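PDB 1V8P: exonuclease VapC9 from Pyrobaculum aerophilum, which is a magnesium-dependent PIN-domain nuclease that slowly degrades single-stranded DNA as an exonuclease and probably acts as the ribonuclease toxin of a toxin-antitoxin pair. Local coordinates for residues L57-T60 against I61-G65; A64-A67 against L68-E71; S83-L86 against K87-S91. The protein carries 1 engineered substitution. One frame throughout, in Å; residues are numbered along the deposited sequence.

Interaction 1. Residues L57-T60 against I61-G65; sequences LHLT and IYEAG
From Leu57 to Thr60 the chain leaves strand 54-56 and winds into the first turn of helix 58-73, where its carbonyls meet the N-H groups and side chains of Ile61 to Ala64; the strand-to-helix step belongs to the parallel α/β fold of the PIN domain. Leu57 gives its N-H to Thr60 OG1 (3.1 Å from Leu57 N), while its side chain packs on Leu96 and Val123. His58 O accepts a hydrogen bond from Ile61 N at 2.9 Å. His58 O also lies at the edge of the Tyr62 ring, near its plane, 3.4 Å from Tyr62 CD1. The polar ends of His58 and Tyr62 both reach Asp98 of the second subunit, so this helix start forms part of an interface between subunits. Next, Leu59 O receives a straighter bond from Glu63 N (3.1 Å, 166°). The Leu59 side chain holds CG anti to the backbone N (chi1 -159°), a turn that lets its methyls reach Glu63; the two chains cross at a slant, CD2 against the aliphatic part and CD1 nearer the carboxylate. Glu63 is extended beyond CG and lies about 5 Å, side chain to side chain, from Asp33 and Asp117, two of the three predicted magnesium ligands. Tyr120 OH holds both Glu63 OE2 and Thr60 OG1, joining the turn to helix 115-127. Thr60 O takes the hydrogen bond of Ala64 N at 3.0 Å, and Ala64 CB rests 3.5 Å from that same Thr60 O.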
ATOM      1  N   LEU C  57      13.774  14.031   3.628  1.00 28.14           N
ATOM      2  CA  LEU C  57      12.776  14.441   4.591  1.00 28.50           C
ATOM      3  C   LEU C  57      12.807  13.332   5.650  1.00 30.37           C
ATOM      4  O   LEU C  57      13.419  12.289   5.426  1.00 31.37           O
ATOM      5  CB  LEU C  57      11.397  14.494   3.929  1.00 27.42           C
ATOM      6  CG  LEU C  57      11.144  15.380   2.708  1.00 25.53           C
ATOM      7  CD1 LEU C  57       9.655  15.323   2.350  1.00 25.26           C
ATOM      8  CD2 LEU C  57      11.526  16.797   3.001  1.00 26.84           C
ATOM      9  N   HIS C  58      12.178  13.530   6.800  1.00 30.65           N
ATOM     10  CA  HIS C  58      12.170  12.456   7.790  1.00 31.55           C
ATOM     11  C   HIS C  58      11.488  11.244   7.139  1.00 32.81           C
ATOM     12  O   HIS C  58      11.926  10.098   7.307  1.00 33.66           O
ATOM     13  CB  HIS C  58      11.380  12.866   9.034  1.00 31.52           C
ATOM     14  CG  HIS C  58      12.090  13.840   9.919  1.00 33.62           C
ATOM     15  ND1 HIS C  58      13.163  13.486  10.715  1.00 34.01           N
ATOM     16  CD2 HIS C  58      11.877  15.159  10.138  1.00 32.26           C
ATOM     17  CE1 HIS C  58      13.578  14.545  11.385  1.00 32.87           C
ATOM     18  NE2 HIS C  58      12.815  15.573  11.054  1.00 34.03           N
ATOM     19  N   LEU C  59      10.413  11.513   6.398  1.00 31.99           N
ATOM     20  CA  LEU C  59       9.645  10.470   5.714  1.00 30.66           C
ATOM     21  C   LEU C  59      10.544   9.523   4.921  1.00 30.22           C
ATOM     22  O   LEU C  59      10.261   8.343   4.802  1.00 30.36           O
ATOM     23  CB  LEU C  59       8.650  11.111   4.747  1.00 30.65           C
ATOM     24  CG  LEU C  59       7.378  10.440   4.192  1.00 31.13           C
ATOM     25  CD1 LEU C  59       7.256  10.808   2.734  1.00 27.44           C
ATOM     26  CD2 LEU C  59       7.399   8.939   4.339  1.00 31.55           C
ATOM     27  N   THR C  60      11.627  10.054   4.371  1.00 30.06           N
ATOM     28  CA  THR C  60      12.537   9.260   3.568  1.00 29.09           C
ATOM     29  C   THR C  60      13.107   8.067   4.326  1.00 30.84           C
ATOM     30  O   THR C  60      13.258   6.984   3.768  1.00 31.37           O
ATOM     31  CB  THR C  60      13.691  10.131   3.046  1.00 28.95           C
ATOM     32  OG1 THR C  60      13.147  11.245   2.330  1.00 27.54           O
ATOM     33  CG2 THR C  60      14.604   9.330   2.118  1.00 28.38           C
ATOM     34  N   ILE C  61      13.425   8.275   5.599  1.00 32.13           N
ATOM     35  CA  ILE C  61      13.984   7.231   6.446  1.00 32.82           C
ATOM     36  C   ILE C  61      13.065   6.022   6.488  1.00 31.46           C
ATOM     37  O   ILE C  61      13.500   4.892   6.281  1.00 33.28           O
ATOM     38  CB  ILE C  61      14.214   7.780   7.878  1.00 34.73           C
ATOM     39  CG1 ILE C  61      15.321   8.841   7.840  1.00 35.42           C
ATOM     40  CG2 ILE C  61      14.539   6.647   8.842  1.00 34.48           C
ATOM     41  CD1 ILE C  61      15.264   9.851   8.978  1.00 35.75           C
ATOM     42  N   TYR C  62      11.787   6.261   6.739  1.00 31.09           N
ATOM     43  CA  TYR C  62      10.809   5.177   6.810  1.00 31.86           C
ATOM     44  C   TYR C  62      10.545   4.510   5.456  1.00 33.01           C
ATOM     45  O   TYR C  62      10.422   3.288   5.368  1.00 34.59           O
ATOM     46  CB  TYR C  62       9.500   5.704   7.398  1.00 31.07           C
ATOM     47  CG  TYR C  62       9.693   6.341   8.738  1.00 30.37           C
ATOM     48  CD1 TYR C  62      10.174   7.645   8.845  1.00 31.69           C
ATOM     49  CD2 TYR C  62       9.486   5.616   9.906  1.00 31.16           C
ATOM     50  CE1 TYR C  62      10.451   8.208  10.094  1.00 32.63           C
ATOM     51  CE2 TYR C  62       9.763   6.165  11.157  1.00 31.59           C
ATOM     52  CZ  TYR C  62      10.245   7.458  11.247  1.00 32.59           C
ATOM     53  OH  TYR C  62      10.514   7.991  12.484  1.00 31.38           O
ATOM     54  N   GLU C  63      10.467   5.304   4.396  1.00 33.02           N
ATOM     55  CA  GLU C  63      10.237   4.737   3.073  1.00 32.85           C
ATOM     56  C   GLU C  63      11.374   3.847   2.619  1.00 31.28           C
ATOM     57  O   GLU C  63      11.130   2.818   2.003  1.00 31.84           O
ATOM     58  CB  GLU C  63      10.005   5.843   2.047  1.00 33.19           C
ATOM     59  CG  GLU C  63       8.648   6.475   2.178  1.00 35.33           C
ATOM     60  CD  GLU C  63       8.408   7.528   1.136  1.00 36.80           C
ATOM     61  OE1 GLU C  63       7.243   7.686   0.723  1.00 36.78           O
ATOM     62  OE2 GLU C  63       9.385   8.199   0.731  1.00 39.12           O
ATOM     63  N   ALA C  64      12.613   4.236   2.903  1.00 31.50           N
ATOM     64  CA  ALA C  64      13.757   3.403   2.507  1.00 31.68           C
ATOM     65  C   ALA C  64      13.681   2.124   3.322  1.00 31.60           C
ATOM     66  O   ALA C  64      13.890   1.035   2.798  1.00 31.02           O
ATOM     67  CB  ALA C  64      15.075   4.117   2.776  1.00 31.75           C
ATOM     68  N   GLY C  65      13.352   2.270   4.605  1.00 32.01           N
ATOM     69  CA  GLY C  65      13.226   1.108   5.468  1.00 32.63           C
ATOM     70  C   GLY C  65      12.156   0.138   4.991  1.00 32.72           C
ATOM     71  O   GLY C  65      12.381  -1.062   4.883  1.00 33.96           O
TER

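Interaction 2. Residues A64-A67 against L68-E71; sequences AGNA and LWKE
Asn66 meets both Trp69 and Lys70, one turn further along the helix, while four backbone hydrogen bonds tie the two halves together in the i to i+4 pattern. Gly65 O accepts Trp69 N at 2.8 Å. Ala64 O and Asn66 O receive Leu68 N and Lys70 N respectively, and Glu71 N bonds to Ala67 O at 3.2 Å. All belong to the middle and later turns of helix 58-73, the first arm of the helical hairpin that it builds with helix 79-91 in the PIN domain. Between the two arms Leu68 packs on Ser83 and Ala64 on Leu86. Ala67, for its part, touches Tyr38 of helix 34-40. Polar-to-aromatic packing is carried by Asn66 and Trp69, which lie side by side and point the same way. Asn66 ND2 comes obliquely to the indole, 3.7 Å from Trp69 CE3, with amide and ring planes 34° apart. In the second subunit Tyr116 packs on Asn66 and Leu113 on Trp69. Methylene-to-oxygen contacts come from Lys70: its CG sits 3.3 Å from Asn66 O, and the extended chain then carries Lys70 CE to 3.4 Å from Asn66 OD1. Glu71 lays CG 3.6 Å from Ala67 O, and its carboxylate continues to a salt bridge with Arg76.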
ATOM      1  N   ALA C  64      12.613   4.236   2.903  1.00 31.50           N
ATOM      2  CA  ALA C  64      13.757   3.403   2.507  1.00 31.68           C
ATOM      3  C   ALA C  64      13.681   2.124   3.322  1.00 31.60           C
ATOM      4  O   ALA C  64      13.890   1.035   2.798  1.00 31.02           O
ATOM      5  CB  ALA C  64      15.075   4.117   2.776  1.00 31.75           C
ATOM      6  N   GLY C  65      13.352   2.270   4.605  1.00 32.01           N
ATOM      7  CA  GLY C  65      13.226   1.108   5.468  1.00 32.63           C
ATOM      8  C   GLY C  65      12.156   0.138   4.991  1.00 32.72           C
ATOM      9  O   GLY C  65      12.381  -1.062   4.883  1.00 33.96           O
ATOM     10  N   ASN C  66      10.981   0.668   4.683  1.00 32.38           N
ATOM     11  CA  ASN C  66       9.880  -0.154   4.218  1.00 31.82           C
ATOM     12  C   ASN C  66      10.234  -0.904   2.946  1.00 31.55           C
ATOM     13  O   ASN C  66       9.733  -1.999   2.713  1.00 32.42           O
ATOM     14  CB  ASN C  66       8.651   0.718   3.982  1.00 33.41           C
ATOM     15  CG  ASN C  66       7.365  -0.080   3.973  1.00 34.78           C
ATOM     16  OD1 ASN C  66       6.735  -0.249   2.921  1.00 32.51           O
ATOM     17  ND2 ASN C  66       6.965  -0.584   5.152  1.00 34.10           N
ATOM     18  N   ALA C  67      11.090  -0.319   2.116  1.00 31.53           N
ATOM     19  CA  ALA C  67      11.486  -0.986   0.879  1.00 31.45           C
ATOM     20  C   ALA C  67      12.405  -2.171   1.194  1.00 32.15           C
ATOM     21  O   ALA C  67      12.230  -3.265   0.649  1.00 32.05           O
ATOM     22  CB  ALA C  67      12.192  -0.013  -0.049  1.00 27.51           C
ATOM     23  N   LEU C  68      13.382  -1.949   2.076  1.00 32.30           N
ATOM     24  CA  LEU C  68      14.320  -3.010   2.456  1.00 32.55           C
ATOM     25  C   LEU C  68      13.512  -4.117   3.137  1.00 32.94           C
ATOM     26  O   LEU C  68      13.759  -5.315   2.934  1.00 33.24           O
ATOM     27  CB  LEU C  68      15.381  -2.477   3.424  1.00 31.47           C
ATOM     28  CG  LEU C  68      16.789  -3.105   3.404  1.00 31.95           C
ATOM     29  CD1 LEU C  68      17.310  -3.171   4.831  1.00 29.72           C
ATOM     30  CD2 LEU C  68      16.776  -4.485   2.777  1.00 29.42           C
ATOM     31  N   TRP C  69      12.537  -3.696   3.937  1.00 32.60           N
ATOM     32  CA  TRP C  69      11.665  -4.615   4.632  1.00 33.85           C
ATOM     33  C   TRP C  69      11.018  -5.573   3.639  1.00 35.97           C
ATOM     34  O   TRP C  69      11.040  -6.782   3.852  1.00 37.55           O
ATOM     35  CB  TRP C  69      10.581  -3.848   5.386  1.00 34.34           C
ATOM     36  CG  TRP C  69       9.521  -4.739   6.006  1.00 36.26           C
ATOM     37  CD1 TRP C  69       9.693  -5.642   7.019  1.00 35.88           C
ATOM     38  CD2 TRP C  69       8.141  -4.831   5.622  1.00 36.23           C
ATOM     39  NE1 TRP C  69       8.510  -6.290   7.284  1.00 37.24           N
ATOM     40  CE2 TRP C  69       7.544  -5.815   6.441  1.00 36.12           C
ATOM     41  CE3 TRP C  69       7.354  -4.181   4.665  1.00 36.93           C
ATOM     42  CZ2 TRP C  69       6.193  -6.164   6.333  1.00 37.34           C
ATOM     43  CZ3 TRP C  69       6.001  -4.528   4.557  1.00 37.09           C
ATOM     44  CH2 TRP C  69       5.439  -5.510   5.385  1.00 37.21           C
ATOM     45  N   LYS C  70      10.452  -5.047   2.554  1.00 35.84           N
ATOM     46  CA  LYS C  70       9.793  -5.895   1.565  1.00 36.01           C
ATOM     47  C   LYS C  70      10.754  -6.889   0.938  1.00 36.34           C
ATOM     48  O   LYS C  70      10.358  -7.995   0.583  1.00 36.76           O
ATOM     49  CB  LYS C  70       9.158  -5.067   0.437  1.00 36.56           C
ATOM     50  CG  LYS C  70       8.066  -4.103   0.862  1.00 39.63           C
ATOM     51  CD  LYS C  70       7.471  -3.398  -0.346  1.00 42.05           C
ATOM     52  CE  LYS C  70       6.631  -2.199   0.079  1.00 46.25           C
ATOM     53  NZ  LYS C  70       5.684  -1.725  -0.975  1.00 47.59           N
ATOM     54  N   GLU C  71      12.011  -6.501   0.773  1.00 37.24           N
ATOM     55  CA  GLU C  71      12.965  -7.419   0.175  1.00 38.66           C
ATOM     56  C   GLU C  71      13.226  -8.542   1.173  1.00 38.70           C
ATOM     57  O   GLU C  71      13.286  -9.709   0.796  1.00 39.16           O
ATOM     58  CB  GLU C  71      14.273  -6.698  -0.181  1.00 39.34           C
ATOM     59  CG  GLU C  71      14.139  -5.667  -1.282  1.00 40.64           C
ATOM     60  CD  GLU C  71      15.458  -4.998  -1.621  1.00 44.84           C
ATOM     61  OE1 GLU C  71      16.451  -5.263  -0.919  1.00 44.77           O
ATOM     62  OE2 GLU C  71      15.503  -4.196  -2.583  1.00 47.91           O
TER

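Interaction 3. Residues S83-L86 against K87-S91; sequences SRHL and KKVLS
His85 and Val89 are brought together by their first torsions: the imidazole is turned anti to the backbone N (chi1 171°), beside its own carbonyl carbon, and Val89 sets CG2 beside its backbone N, facing back down the helix. They meet one turn apart on helix 79-91, the second arm of the helical hairpin formed with helix 58-73 in the PIN domain. Val89 CG2 rides over one face of the imidazole, 4.0 Å from the centroid of the His85 ring and 23° off its normal, in a CH-pi contact. Of the ring atoms, His85 CE1 lies nearest to Val89 CG2, at 3.7 Å, and the methyl is offset toward the rim. On the ring's outer nitrogen, NE2 is hydrogen-bonded to the carbonyl of Ala41, which ties the histidine to the chain that follows helix 34-40. A second pair, Leu86 and Leu90, lies side by side and points the same way, with Leu86 CD2 4.0 Å from Leu90 CG. This buried face is shared by Leu37 of helix 34-40 and by Leu101 of the second subunit, and Leu86 also packs on Ala64 of the preceding helix. Flanking this apolar face, Arg84 packs on Asp102 of the second subunit, and Lys87 extends to the same aspartate in a long, weak ion pair. Backbone bonds run from Lys87, Lys88, Val89 and Leu90 to the carbonyls four residues before them; the straightest joins Val89 N to His85 O at 3.0 Å (172°). Lys88 N also makes a weak bond to His85 O. Beneath the leucine pair, Leu90 N is hydrogen-bonded to Leu86 O at 3.0 Å.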
ATOM      1  N   SER C  83      20.822  -3.497   5.964  1.00 37.69           N
ATOM      2  CA  SER C  83      20.146  -2.466   6.750  1.00 37.04           C
ATOM      3  C   SER C  83      21.159  -1.549   7.409  1.00 37.24           C
ATOM      4  O   SER C  83      20.883  -0.372   7.626  1.00 37.50           O
ATOM      5  CB  SER C  83      19.243  -3.086   7.819  1.00 35.72           C
ATOM      6  OG  SER C  83      19.979  -3.508   8.943  1.00 35.91           O
ATOM      7  N   ARG C  84      22.335  -2.091   7.725  1.00 38.66           N
ATOM      8  CA  ARG C  84      23.384  -1.308   8.358  1.00 38.64           C
ATOM      9  C   ARG C  84      23.970  -0.364   7.336  1.00 39.47           C
ATOM     10  O   ARG C  84      24.272   0.788   7.638  1.00 40.05           O
ATOM     11  CB  ARG C  84      24.478  -2.211   8.913  1.00 40.57           C
ATOM     12  CG  ARG C  84      24.151  -2.795  10.274  1.00 42.98           C
ATOM     13  CD  ARG C  84      25.256  -3.746  10.760  1.00 44.25           C
ATOM     14  NE  ARG C  84      24.703  -5.053  11.125  1.00 45.88           N
ATOM     15  CZ  ARG C  84      24.848  -6.150  10.390  1.00 47.21           C
ATOM     16  NH1 ARG C  84      25.538  -6.096   9.256  1.00 47.30           N
ATOM     17  NH2 ARG C  84      24.286  -7.293  10.777  1.00 48.21           N
ATOM     18  N   HIS C  85      24.135  -0.857   6.117  1.00 39.27           N
ATOM     19  CA  HIS C  85      24.661  -0.034   5.052  1.00 40.33           C
ATOM     20  C   HIS C  85      23.668   1.097   4.759  1.00 40.73           C
ATOM     21  O   HIS C  85      24.037   2.274   4.796  1.00 42.19           O
ATOM     22  CB  HIS C  85      24.889  -0.899   3.820  1.00 42.55           C
ATOM     23  CG  HIS C  85      25.226  -0.124   2.585  1.00 44.93           C
ATOM     24  ND1 HIS C  85      26.289   0.748   2.518  1.00 47.81           N
ATOM     25  CD2 HIS C  85      24.644  -0.104   1.362  1.00 44.97           C
ATOM     26  CE1 HIS C  85      26.349   1.273   1.308  1.00 48.03           C
ATOM     27  NE2 HIS C  85      25.362   0.771   0.587  1.00 47.14           N
ATOM     28  N   LEU C  86      22.409   0.735   4.499  1.00 39.79           N
ATOM     29  CA  LEU C  86      21.351   1.703   4.203  1.00 38.98           C
ATOM     30  C   LEU C  86      21.317   2.783   5.283  1.00 37.62           C
ATOM     31  O   LEU C  86      21.041   3.948   5.014  1.00 37.02           O
ATOM     32  CB  LEU C  86      19.982   1.000   4.152  1.00 39.64           C
ATOM     33  CG  LEU C  86      18.834   1.534   3.259  1.00 40.42           C
ATOM     34  CD1 LEU C  86      17.494   1.185   3.895  1.00 37.83           C
ATOM     35  CD2 LEU C  86      18.911   3.044   3.073  1.00 39.68           C
ATOM     36  N   LYS C  87      21.602   2.375   6.510  1.00 37.35           N
ATOM     37  CA  LYS C  87      21.603   3.286   7.646  1.00 38.05           C
ATOM     38  C   LYS C  87      22.686   4.352   7.514  1.00 38.12           C
ATOM     39  O   LYS C  87      22.425   5.540   7.721  1.00 38.37           O
ATOM     40  CB  LYS C  87      21.810   2.489   8.937  1.00 38.19           C
ATOM     41  CG  LYS C  87      21.775   3.309  10.199  1.00 37.25           C
ATOM     42  CD  LYS C  87      21.984   2.422  11.399  1.00 39.25           C
ATOM     43  CE  LYS C  87      21.807   3.182  12.698  1.00 40.57           C
ATOM     44  NZ  LYS C  87      21.855   2.222  13.841  1.00 43.92           N
ATOM     45  N   LYS C  88      23.895   3.917   7.163  1.00 38.03           N
ATOM     46  CA  LYS C  88      25.039   4.816   7.005  1.00 39.22           C
ATOM     47  C   LYS C  88      24.762   5.792   5.873  1.00 37.34           C
ATOM     48  O   LYS C  88      25.008   6.990   5.992  1.00 37.47           O
ATOM     49  CB  LYS C  88      26.332   4.021   6.715  1.00 41.14           C
ATOM     50  CG  LYS C  88      26.659   2.954   7.749  1.00 42.90           C
ATOM     51  CD  LYS C  88      28.126   2.976   8.140  1.00 46.62           C
ATOM     52  CE  LYS C  88      28.471   1.894   9.162  1.00 47.54           C
ATOM     53  NZ  LYS C  88      28.439   0.539   8.532  1.00 51.14           N
ATOM     54  N   VAL C  89      24.252   5.261   4.772  1.00 36.81           N
ATOM     55  CA  VAL C  89      23.904   6.075   3.619  1.00 34.93           C
ATOM     56  C   VAL C  89      22.936   7.175   4.053  1.00 34.29           C
ATOM     57  O   VAL C  89      23.123   8.332   3.710  1.00 34.17           O
ATOM     58  CB  VAL C  89      23.246   5.224   2.539  1.00 34.18           C
ATOM     59  CG1 VAL C  89      22.693   6.115   1.447  1.00 34.57           C
ATOM     60  CG2 VAL C  89      24.260   4.232   1.981  1.00 33.43           C
ATOM     61  N   LEU C  90      21.918   6.820   4.823  1.00 34.58           N
ATOM     62  CA  LEU C  90      20.952   7.816   5.268  1.00 35.72           C
ATOM     63  C   LEU C  90      21.547   8.837   6.217  1.00 35.00           C
ATOM     64  O   LEU C  90      21.120   9.987   6.239  1.00 35.84           O
ATOM     65  CB  LEU C  90      19.747   7.153   5.947  1.00 33.98           C
ATOM     66  CG  LEU C  90      18.741   6.479   5.021  1.00 35.76           C
ATOM     67  CD1 LEU C  90      17.707   5.723   5.846  1.00 37.20           C
ATOM     68  CD2 LEU C  90      18.064   7.531   4.161  1.00 34.33           C
ATOM     69  N   SER C  91      22.528   8.428   7.007  1.00 34.47           N
ATOM     70  CA  SER C  91      23.128   9.348   7.959  1.00 34.98           C
ATOM     71  C   SER C  91      23.885  10.477   7.260  1.00 36.01           C
ATOM     72  O   SER C  91      24.102  11.536   7.842  1.00 35.32           O
ATOM     73  CB  SER C  91      24.077   8.593   8.889  1.00 35.13           C
ATOM     74  OG  SER C  91      25.242   8.167   8.208  1.00 34.70           O
TER

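How the interactions relate
Interactions 1 and 2 follow each other along helix 58-73 and share Ala64 and Gly65, while interaction 3 lies on helix 79-91, the next helix of the chain. Interaction 1 is the most buried and closest to the chain's centre, and it alone sets an acidic side chain beside the predicted metal ligands. Interactions 2 and 3 are partly exposed; both combine buried leucines with an exposed lysine (Lys70, Lys88). Interactions 1 and 3 also touch directly, Leu90 CD1 packing on Ile61 CA. All three contacts border the second subunit: through polar bonds, a His58 ring stack and packing in interaction 1, packing in interaction 2, and packing with weak polar contacts in interaction 3.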